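Side-chain contact in pyrroline-5-carboxylate reductase catalytic N-terminal domain-containing protein (Sinorhizobium meliloti, PDB 4HUJ), which is of unknown function but probably binds a dinucleotide cofactor and may act as an NAD(P)-dependent oxidoreductase: residues A[116-119]-A[120-123]. Numbering follows the deposited sequence.
Sequences IDFP and AFKP
A tight, hairpin-like surface turn reverses the chain in the loop between strand 108-111 and helix 131-138, and its two short arms, I116-P119 and A120-P123, run back almost antiparallel, 169° apart. Two backbone bonds join them. D117 N gives a straight bond to K122 O at 2.9 Å; F121 N reaches D117 O at 2.8 Å, but the bond is bent to 129° and weak. The bend contains a cis F118-P119 peptide, and F121 takes a left-handed backbone conformation shortly after it, where the chain turns back. P119 O sits over one face of the F121 ring, displaced toward its rim, 3.3 Å from CE2. F118 and F121 point the same way, side by side, with ring planes at 84°; F118 CD2 comes 3.8 Å from F121 CE1. I116 CG2, set anti to its own N, packs 3.6 Å from F121 CA. Beyond the turn, R124 NE forms a salt bridge with D117 OD1 and R124 NH2 hydrogen-bonds to I116 O, while I116 and P123 touch F208. The oblique aromatic pair and I116 CG2 add apolar contact; one straight main-chain bond, a weak second one and the cis peptide together probably hold the reversal, with R124 bonding to the I116-D117 side.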
loop_
_atom_site.group_PDB
_atom_site.type_symbol
_atom_site.label_atom_id
_atom_site.label_comp_id
_atom_site.label_asym_id
_atom_site.label_seq_id
_atom_site.Cartn_x
_atom_site.Cartn_y
_atom_site.Cartn_z
ATOM N N ILE A 116 -3.366 14.031 -5.833
ATOM C CA ILE A 116 -2.693 14.869 -6.826
ATOM C C ILE A 116 -3.742 15.407 -7.790
ATOM O O ILE A 116 -4.635 14.666 -8.205
ATOM C CB ILE A 116 -1.667 14.042 -7.637
ATOM C CG1 ILE A 116 -0.672 13.326 -6.711
ATOM C CG2 ILE A 116 -0.914 14.933 -8.637
ATOM C CD1 ILE A 116 0.163 12.258 -7.416
ATOM N N ASP A 117 -3.632 16.686 -8.155
ATOM C CA ASP A 117 -4.565 17.291 -9.111
ATOM C C ASP A 117 -4.078 17.170 -10.547
ATOM O O ASP A 117 -2.886 17.276 -10.812
ATOM C CB ASP A 117 -4.791 18.770 -8.791
ATOM C CG ASP A 117 -5.704 18.982 -7.601
ATOM O OD1 ASP A 117 -6.248 17.990 -7.067
ATOM O OD2 ASP A 117 -5.880 20.153 -7.199
ATOM N N PHE A 118 -5.031 16.966 -11.455
ATOM C CA PHE A 118 -4.810 16.894 -12.898
ATOM C C PHE A 118 -5.363 18.184 -13.498
ATOM O O PHE A 118 -6.447 18.616 -13.099
ATOM C CB PHE A 118 -5.591 15.693 -13.438
ATOM C CG PHE A 118 -5.399 15.426 -14.910
ATOM C CD1 PHE A 118 -6.135 16.129 -15.863
ATOM C CD2 PHE A 118 -4.514 14.442 -15.338
ATOM C CE1 PHE A 118 -5.965 15.878 -17.224
ATOM C CE2 PHE A 118 -4.345 14.172 -16.704
ATOM C CZ PHE A 118 -5.076 14.891 -17.644
ATOM N N PRO A 119 -4.665 18.773 -14.489
ATOM C CA PRO A 119 -3.469 18.288 -15.191
ATOM C C PRO A 119 -2.121 18.857 -14.736
ATOM O O PRO A 119 -1.091 18.516 -15.321
ATOM C CB PRO A 119 -3.742 18.727 -16.632
ATOM C CG PRO A 119 -4.424 20.064 -16.444
ATOM C CD PRO A 119 -5.257 19.937 -15.187
ATOM N N ALA A 120 -2.118 19.699 -13.707
ATOM C CA ALA A 120 -0.885 20.371 -13.287
ATOM C C ALA A 120 0.003 19.519 -12.378
ATOM O O ALA A 120 1.191 19.809 -12.225
ATOM C CB ALA A 120 -1.193 21.715 -12.636
ATOM N N PHE A 121 -0.578 18.477 -11.782
ATOM C CA PHE A 121 0.145 17.530 -10.920
ATOM C C PHE A 121 0.702 18.162 -9.648
ATOM O O PHE A 121 1.777 17.793 -9.159
ATOM C CB PHE A 121 1.212 16.761 -11.709
ATOM C CG PHE A 121 0.680 16.119 -12.959
ATOM C CD1 PHE A 121 -0.430 15.277 -12.905
ATOM C CD2 PHE A 121 1.279 16.359 -14.194
ATOM C CE1 PHE A 121 -0.938 14.680 -14.066
ATOM C CE2 PHE A 121 0.782 15.764 -15.358
ATOM C CZ PHE A 121 -0.327 14.924 -15.295
ATOM N N LYS A 122 -0.054 19.115 -9.117
ATOM C CA LYS A 122 0.261 19.732 -7.841
ATOM C C LYS A 122 -0.493 19.001 -6.737
ATOM O O LYS A 122 -1.488 18.317 -7.010
ATOM C CB LYS A 122 -0.112 21.225 -7.854
ATOM C CG LYS A 122 0.608 22.051 -8.930
ATOM C CD LYS A 122 2.113 22.097 -8.709
ATOM C CE LYS A 122 2.847 22.608 -9.945
ATOM N NZ LYS A 122 4.329 22.586 -9.738
ATOM N N PRO A 123 -0.029 19.140 -5.481
ATOM C CA PRO A 123 -0.750 18.553 -4.359
ATOM C C PRO A 123 -2.151 19.125 -4.279
ATOM O O PRO A 123 -2.349 20.338 -4.449
ATOM C CB PRO A 123 0.064 19.001 -3.145
ATOM C CG PRO A 123 1.416 19.284 -3.685
ATOM C CD PRO A 123 1.167 19.874 -5.027
#